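Local atomic coordinates of protein (endonuclease) (Salmonella typhimurium, PDB entry 1BYR), a protein that is an endonuclease of the PLD-like family, assembled from two copies of the same chain. Residues 4-9 and 16-21; 39-44 and 115-120. One frame throughout, in Å; residues are numbered along the deposited sequence.

The two contacts meet along helices 14-25 and 40-51, which pack on each other, but they differ in burial and chemistry. Contact 1 (4-9 with 16-21) sets helix 14-25 against strand 4-10, at the border of the sheet within this chain; it is partly buried, largely nonpolar, and turns on a leucine. Contact 2 (39-44 with 115-120) is smaller and buried, and joins the start of helix 40-51 to the short helix 114-118 through two acidic side chains. They are bridged by R16 of the helix in contact 1, whose NH2 forms a salt bridge of 3.1 Å with OE1 of E117 in contact 2. V19 and L20 of that helix also pack on I42 and D41.

Contact 1: 4-9 and 16-21; sequences SVQVGY and RVLVLS
The side-chain amide of Q6 turns one face to L18, whose CD1 methyl sits over it almost squarely, 3.9 Å from the Q6 CD atom. OE1 of the same amide accepts a hydrogen bond from water 1 and another from the indole NE1 of W128 on strand 122-128. A second flat group, the peptide linking V7 to G8, is covered in the same manner: the other methyl of L18, CD2, rests on its face at 3.5 Å from V7 C. L18 thus straddles the strand backbone and the Q6 amide, its CG lying anti to the backbone N (chi1 179°), which carries both methyls to the strand. These contacts seat helix 14-25 on strand 4-10, an outermost strand of the mixed sheet of the PLD-like fold within this chain, with the two segment axes 7.4 Å apart at closest approach and at 136°. G8, without a side chain, lets the helix come near, its CA lying 6.1 Å from L18 CA. Where the contact opens to solvent, water 1 also bonds to S21 OG at 2.7 Å. The strand's opposite face belongs to the second subunit: V7 packs on L133 of that chain, and the Y9 ring stacks with H140 and meets F137 edge-to-face, both of the second subunit.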
ATOM      1  N   SER A   4      -3.825 -16.142   8.094  1.00 17.81           N
ATOM      2  CA  SER A   4      -2.588 -15.676   8.706  1.00 13.92           C
ATOM      3  C   SER A   4      -2.047 -14.509   7.896  1.00 12.77           C
ATOM      4  O   SER A   4      -2.458 -14.299   6.755  1.00 10.25           O
ATOM      5  CB  SER A   4      -1.548 -16.792   8.742  1.00 14.66           C
ATOM      6  OG  SER A   4      -1.175 -17.173   7.433  1.00 14.62           O
ATOM      7  N   VAL A   5      -1.121 -13.747   8.474  1.00  9.24           N
ATOM      8  CA  VAL A   5      -0.562 -12.603   7.766  1.00  8.98           C
ATOM      9  C   VAL A   5       0.954 -12.544   7.876  1.00  8.68           C
ATOM     10  O   VAL A   5       1.524 -12.790   8.936  1.00  7.62           O
ATOM     11  CB  VAL A   5      -1.146 -11.258   8.312  1.00  8.94           C
ATOM     12  CG1 VAL A   5      -0.604 -10.090   7.503  1.00  5.94           C
ATOM     13  CG2 VAL A   5      -2.667 -11.273   8.253  1.00  7.89           C
ATOM     14  N   GLN A   6       1.612 -12.236   6.766  1.00  9.72           N
ATOM     15  CA  GLN A   6       3.064 -12.130   6.736  1.00  8.33           C
ATOM     16  C   GLN A   6       3.372 -10.725   6.268  1.00  7.80           C
ATOM     17  O   GLN A   6       2.575 -10.137   5.543  1.00  7.74           O
ATOM     18  CB  GLN A   6       3.648 -13.107   5.712  1.00  9.66           C
ATOM     19  CG  GLN A   6       4.085 -14.441   6.270  1.00  9.27           C
ATOM     20  CD  GLN A   6       4.671 -15.308   5.203  1.00 11.76           C
ATOM     21  OE1 GLN A   6       3.954 -15.894   4.399  1.00 11.06           O
ATOM     22  NE2 GLN A   6       5.990 -15.388   5.173  1.00 11.68           N
ATOM     23  N   VAL A   7       4.518 -10.185   6.690  1.00  7.81           N
ATOM     24  CA  VAL A   7       4.934  -8.849   6.260  1.00  8.96           C
ATOM     25  C   VAL A   7       6.404  -8.877   5.884  1.00  7.41           C
ATOM     26  O   VAL A   7       7.186  -9.669   6.418  1.00  5.64           O
ATOM     27  CB  VAL A   7       4.765  -7.751   7.364  1.00  8.10           C
ATOM     28  CG1 VAL A   7       4.944  -6.361   6.758  1.00  5.58           C
ATOM     29  CG2 VAL A   7       3.405  -7.841   7.986  1.00 15.07           C
ATOM     30  N   GLY A   8       6.768  -7.992   4.964  1.00  7.06           N
ATOM     31  CA  GLY A   8       8.141  -7.863   4.518  1.00  6.87           C
ATOM     32  C   GLY A   8       8.363  -6.379   4.267  1.00  7.71           C
ATOM     33  O   GLY A   8       7.400  -5.648   4.033  1.00  8.20           O
ATOM     34  N   TYR A   9       9.615  -5.921   4.316  1.00  6.39           N
ATOM     35  CA  TYR A   9       9.906  -4.506   4.110  1.00  6.91           C
ATOM     36  C   TYR A   9      11.037  -4.260   3.125  1.00  8.35           C
ATOM     37  O   TYR A   9      11.846  -5.143   2.851  1.00  7.35           O
ATOM     38  CB  TYR A   9      10.277  -3.861   5.453  1.00  7.80           C
ATOM     39  CG  TYR A   9       9.319  -4.188   6.582  1.00  5.78           C
ATOM     40  CD1 TYR A   9       8.063  -3.590   6.639  1.00  5.26           C
ATOM     41  CD2 TYR A   9       9.669  -5.094   7.593  1.00  7.27           C
ATOM     42  CE1 TYR A   9       7.173  -3.883   7.670  1.00  4.24           C
ATOM     43  CE2 TYR A   9       8.778  -5.392   8.630  1.00  4.29           C
ATOM     44  CZ  TYR A   9       7.538  -4.783   8.659  1.00  6.91           C
ATOM     45  OH  TYR A   9       6.643  -5.084   9.665  1.00  7.83           O
ATOM     46  N   ARG A  16      10.283  -7.884  -1.058  1.00  7.17           N
ATOM     47  CA  ARG A  16      10.448  -8.472  -2.371  1.00  9.52           C
ATOM     48  C   ARG A  16      10.271  -9.997  -2.302  1.00  8.94           C
ATOM     49  O   ARG A  16       9.496 -10.577  -3.064  1.00  9.27           O
ATOM     50  CB  ARG A  16      11.830  -8.099  -2.918  1.00  9.40           C
ATOM     51  CG  ARG A  16      12.260  -8.843  -4.165  1.00  9.85           C
ATOM     52  CD  ARG A  16      13.778  -8.940  -4.218  1.00 15.14           C
ATOM     53  NE  ARG A  16      14.289  -8.391  -5.465  1.00 19.29           N
ATOM     54  CZ  ARG A  16      15.359  -7.612  -5.571  1.00 21.29           C
ATOM     55  NH1 ARG A  16      16.038  -7.262  -4.494  1.00 25.53           N
ATOM     56  NH2 ARG A  16      15.737  -7.172  -6.761  1.00 24.91           N
ATOM     57  N   VAL A  17      10.980 -10.642  -1.384  1.00  8.58           N
ATOM     58  CA  VAL A  17      10.892 -12.091  -1.248  1.00  8.67           C
ATOM     59  C   VAL A  17       9.471 -12.553  -0.940  1.00  9.56           C
ATOM     60  O   VAL A  17       9.014 -13.555  -1.488  1.00  8.84           O
ATOM     61  CB  VAL A  17      11.879 -12.613  -0.160  1.00  7.92           C
ATOM     62  CG1 VAL A  17      11.688 -14.095   0.061  1.00  5.71           C
ATOM     63  CG2 VAL A  17      13.311 -12.358  -0.610  1.00  7.79           C
ATOM     64  N   LEU A  18       8.765 -11.820  -0.079  1.00  9.50           N
ATOM     65  CA  LEU A  18       7.389 -12.156   0.286  1.00  9.00           C
ATOM     66  C   LEU A  18       6.447 -12.048  -0.909  1.00  7.62           C
ATOM     67  O   LEU A  18       5.585 -12.906  -1.122  1.00  7.48           O
ATOM     68  CB  LEU A  18       6.899 -11.230   1.419  1.00  7.23           C
ATOM     69  CG  LEU A  18       5.459 -11.451   1.877  1.00  7.63           C
ATOM     70  CD1 LEU A  18       5.239 -12.929   2.172  1.00  6.47           C
ATOM     71  CD2 LEU A  18       5.166 -10.608   3.118  1.00  5.96           C
ATOM     72  N   VAL A  19       6.604 -10.983  -1.688  1.00  7.29           N
ATOM     73  CA  VAL A  19       5.777 -10.793  -2.870  1.00  6.97           C
ATOM     74  C   VAL A  19       6.040 -11.959  -3.839  1.00  6.03           C
ATOM     75  O   VAL A  19       5.099 -12.527  -4.398  1.00  6.53           O
ATOM     76  CB  VAL A  19       6.099  -9.429  -3.546  1.00  7.39           C
ATOM     77  CG1 VAL A  19       5.387  -9.321  -4.893  1.00  7.49           C
ATOM     78  CG2 VAL A  19       5.671  -8.284  -2.622  1.00  7.60           C
ATOM     79  N   LEU A  20       7.308 -12.325  -4.017  1.00  5.85           N
ATOM     80  CA  LEU A  20       7.660 -13.457  -4.889  1.00  7.97           C
ATOM     81  C   LEU A  20       7.045 -14.749  -4.344  1.00  7.99           C
ATOM     82  O   LEU A  20       6.563 -15.585  -5.108  1.00  9.07           O
ATOM     83  CB  LEU A  20       9.183 -13.602  -5.004  1.00  4.21           C
ATOM     84  CG  LEU A  20       9.799 -12.458  -5.815  1.00  5.55           C
ATOM     85  CD1 LEU A  20      11.314 -12.453  -5.666  1.00  6.88           C
ATOM     86  CD2 LEU A  20       9.395 -12.605  -7.279  1.00  6.33           C
ATOM     87  N   SER A  21       7.028 -14.893  -3.018  1.00  7.77           N
ATOM     88  CA  SER A  21       6.449 -16.066  -2.360  1.00  7.81           C
ATOM     89  C   SER A  21       4.961 -16.191  -2.662  1.00  8.21           C
ATOM     90  O   SER A  21       4.438 -17.291  -2.854  1.00  8.98           O
ATOM     91  CB  SER A  21       6.647 -15.984  -0.842  1.00  7.05           C
ATOM     92  OG  SER A  21       5.975 -17.031  -0.163  1.00  7.55           O
TER
HETATM   93  O   HOH W   1       5.351 -17.415   2.385  1.00 12.52           O
HETATM   94  O   HOH W   2      12.581  -5.661  -0.435  1.00 10.45           O

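Contact 2: 39-44 and 115-120; sequences APDIMK and AAETKN
D41 and E117 bring their carboxylates together from opposite directions. The separation of D41 OD1 and E117 OE2 is only 2.5 Å in the model, with further atoms of the two groups too close, so the fine detail of this meeting, including the modelled angle of 49° between the two planes, is doubtful. Aliphatic groups close around the acid end of E117: CB of A39 lies 3.7 Å from E117 OE2, and CG1 of I42 passes the same oxygen at 3.8 Å. The E117 chain is extended beyond CG (chi2 -179°), which delivers its acid end across to helix 40-51. Here the PLD-like domain brings two helices distant in sequence together near their ends: A39 holds the N-cap position of helix 40-51, whose first turn includes D41, while E117 lies close to the end of helix 114-118. The salt bridge from E117 OE1 to R16 of helix 14-25 would offset some of the negative charge gathered here. In contrast to this tight spot, T118 and K119, one and two residues on from E117, are exposed, although K119 and the buried N120 pack on P91 and I92 of the second subunit.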
ATOM      1  N   ALA A  39       9.474  -4.306 -12.502  1.00  7.48           N
ATOM      2  CA  ALA A  39      10.450  -5.256 -11.952  1.00  8.23           C
ATOM      3  C   ALA A  39      10.633  -6.579 -12.704  1.00  9.12           C
ATOM      4  O   ALA A  39       9.749  -7.440 -12.694  1.00  9.01           O
ATOM      5  CB  ALA A  39      10.124  -5.538 -10.486  1.00  6.90           C
ATOM      6  N   PRO A  40      11.803  -6.776 -13.344  1.00 10.60           N
ATOM      7  CA  PRO A  40      12.041  -8.020 -14.089  1.00 10.14           C
ATOM      8  C   PRO A  40      11.785  -9.290 -13.268  1.00  8.95           C
ATOM      9  O   PRO A  40      11.204 -10.241 -13.773  1.00  9.50           O
ATOM     10  CB  PRO A  40      13.498  -7.895 -14.546  1.00 10.49           C
ATOM     11  CG  PRO A  40      13.735  -6.418 -14.602  1.00 12.15           C
ATOM     12  CD  PRO A  40      12.958  -5.864 -13.431  1.00 10.22           C
ATOM     13  N   ASP A  41      12.215  -9.292 -12.006  1.00  7.32           N
ATOM     14  CA  ASP A  41      12.029 -10.436 -11.115  1.00  6.46           C
ATOM     15  C   ASP A  41      10.545 -10.802 -10.951  1.00  8.10           C
ATOM     16  O   ASP A  41      10.182 -11.983 -10.936  1.00  8.99           O
ATOM     17  CB  ASP A  41      12.628 -10.126  -9.751  1.00  6.99           C
ATOM     18  CG  ASP A  41      11.847  -9.070  -9.004  1.00  6.78           C
ATOM     19  OD1 ASP A  41      11.831  -7.906  -9.456  1.00  6.08           O
ATOM     20  OD2 ASP A  41      11.242  -9.406  -7.964  1.00  7.01           O
ATOM     21  N   ILE A  42       9.698  -9.782 -10.822  1.00  7.94           N
ATOM     22  CA  ILE A  42       8.256  -9.967 -10.677  1.00  8.26           C
ATOM     23  C   ILE A  42       7.671 -10.555 -11.973  1.00  8.32           C
ATOM     24  O   ILE A  42       6.829 -11.474 -11.942  1.00  8.34           O
ATOM     25  CB  ILE A  42       7.547  -8.601 -10.373  1.00 10.43           C
ATOM     26  CG1 ILE A  42       8.101  -8.008  -9.069  1.00 11.77           C
ATOM     27  CG2 ILE A  42       6.028  -8.794 -10.229  1.00  8.01           C
ATOM     28  CD1 ILE A  42       7.837  -8.854  -7.854  1.00 11.53           C
ATOM     29  N   MET A  43       8.104 -10.024 -13.114  1.00  8.57           N
ATOM     30  CA  MET A  43       7.623 -10.511 -14.412  1.00  7.89           C
ATOM     31  C   MET A  43       8.003 -11.969 -14.633  1.00  7.71           C
ATOM     32  O   MET A  43       7.177 -12.774 -15.065  1.00 10.31           O
ATOM     33  CB  MET A  43       8.186  -9.652 -15.545  1.00  8.68           C
ATOM     34  CG  MET A  43       7.967  -8.139 -15.341  1.00  9.86           C
ATOM     35  SD  MET A  43       6.235  -7.679 -14.975  1.00 10.87           S
ATOM     36  CE  MET A  43       6.513  -6.103 -14.052  1.00 11.07           C
ATOM     37  N   LYS A  44       9.243 -12.321 -14.321  1.00  7.86           N
ATOM     38  CA  LYS A  44       9.707 -13.692 -14.489  1.00  8.17           C
ATOM     39  C   LYS A  44       8.880 -14.634 -13.656  1.00  9.92           C
ATOM     40  O   LYS A  44       8.547 -15.743 -14.099  1.00  9.15           O
ATOM     41  CB  LYS A  44      11.165 -13.818 -14.080  1.00  8.38           C
ATOM     42  CG  LYS A  44      12.129 -13.307 -15.133  1.00 11.21           C
ATOM     43  CD  LYS A  44      13.551 -13.412 -14.642  1.00 12.88           C
ATOM     44  CE  LYS A  44      14.376 -12.283 -15.191  1.00 14.95           C
ATOM     45  NZ  LYS A  44      15.754 -12.774 -15.432  1.00 20.51           N
ATOM     46  N   ALA A 115      13.048   0.098  -7.743  1.00 10.61           N
ATOM     47  CA  ALA A 115      13.193   1.080  -6.672  1.00  8.21           C
ATOM     48  C   ALA A 115      12.437   0.607  -5.428  1.00  8.71           C
ATOM     49  O   ALA A 115      12.911   0.768  -4.308  1.00  9.04           O
ATOM     50  CB  ALA A 115      12.680   2.433  -7.133  1.00  4.76           C
ATOM     51  N   ALA A 116      11.272  -0.001  -5.632  1.00  7.60           N
ATOM     52  CA  ALA A 116      10.466  -0.507  -4.519  1.00  7.67           C
ATOM     53  C   ALA A 116      11.126  -1.674  -3.774  1.00  8.11           C
ATOM     54  O   ALA A 116      10.932  -1.857  -2.564  1.00  7.90           O
ATOM     55  CB  ALA A 116       9.108  -0.952  -5.036  1.00  7.57           C
ATOM     56  N   GLU A 117      11.894  -2.469  -4.512  1.00  7.37           N
ATOM     57  CA  GLU A 117      12.576  -3.639  -3.959  1.00  8.86           C
ATOM     58  C   GLU A 117      13.891  -3.360  -3.252  1.00  9.15           C
ATOM     59  O   GLU A 117      14.213  -3.980  -2.238  1.00  8.03           O
ATOM     60  CB  GLU A 117      12.886  -4.650  -5.078  1.00  7.92           C
ATOM     61  CG  GLU A 117      11.704  -5.002  -5.975  1.00  9.64           C
ATOM     62  CD  GLU A 117      12.041  -6.030  -7.067  1.00  9.41           C
ATOM     63  OE1 GLU A 117      13.081  -5.881  -7.744  1.00  8.63           O
ATOM     64  OE2 GLU A 117      11.252  -6.984  -7.249  1.00  8.27           O
ATOM     65  N   THR A 118      14.614  -2.388  -3.782  1.00  9.60           N
ATOM     66  CA  THR A 118      15.963  -2.109  -3.318  1.00 13.20           C
ATOM     67  C   THR A 118      16.337  -0.728  -2.760  1.00 12.85           C
ATOM     68  O   THR A 118      17.393  -0.577  -2.149  1.00 12.71           O
ATOM     69  CB  THR A 118      16.904  -2.453  -4.510  1.00 13.56           C
ATOM     70  OG1 THR A 118      17.404  -3.787  -4.364  1.00 16.97           O
ATOM     71  CG2 THR A 118      18.003  -1.447  -4.646  1.00 15.76           C
ATOM     72  N   LYS A 119      15.485   0.269  -2.951  1.00 12.57           N
ATOM     73  CA  LYS A 119      15.831   1.625  -2.496  1.00 13.15           C
ATOM     74  C   LYS A 119      14.883   2.294  -1.495  1.00 11.03           C
ATOM     75  O   LYS A 119      15.325   2.858  -0.503  1.00 10.36           O
ATOM     76  CB  LYS A 119      15.975   2.554  -3.712  1.00 15.10           C
ATOM     77  CG  LYS A 119      16.710   1.950  -4.913  1.00 18.18           C
ATOM     78  CD  LYS A 119      18.174   2.359  -4.933  1.00 22.14           C
ATOM     79  CE  LYS A 119      18.994   1.511  -5.920  1.00 23.87           C
ATOM     80  NZ  LYS A 119      18.488   1.607  -7.331  1.00 23.11           N
ATOM     81  N   ASN A 120      13.587   2.248  -1.786  1.00  9.81           N
ATOM     82  CA  ASN A 120      12.588   2.881  -0.936  1.00  8.72           C
ATOM     83  C   ASN A 120      12.262   2.116   0.330  1.00  8.17           C
ATOM     84  O   ASN A 120      12.551   0.925   0.452  1.00  6.21           O
ATOM     85  CB  ASN A 120      11.293   3.044  -1.717  1.00  6.89           C
ATOM     86  CG  ASN A 120      11.459   3.920  -2.937  1.00  7.84           C
ATOM     87  OD1 ASN A 120      12.401   4.698  -3.040  1.00  5.93           O
ATOM     88  ND2 ASN A 120      10.538   3.793  -3.876  1.00  9.88           N
TER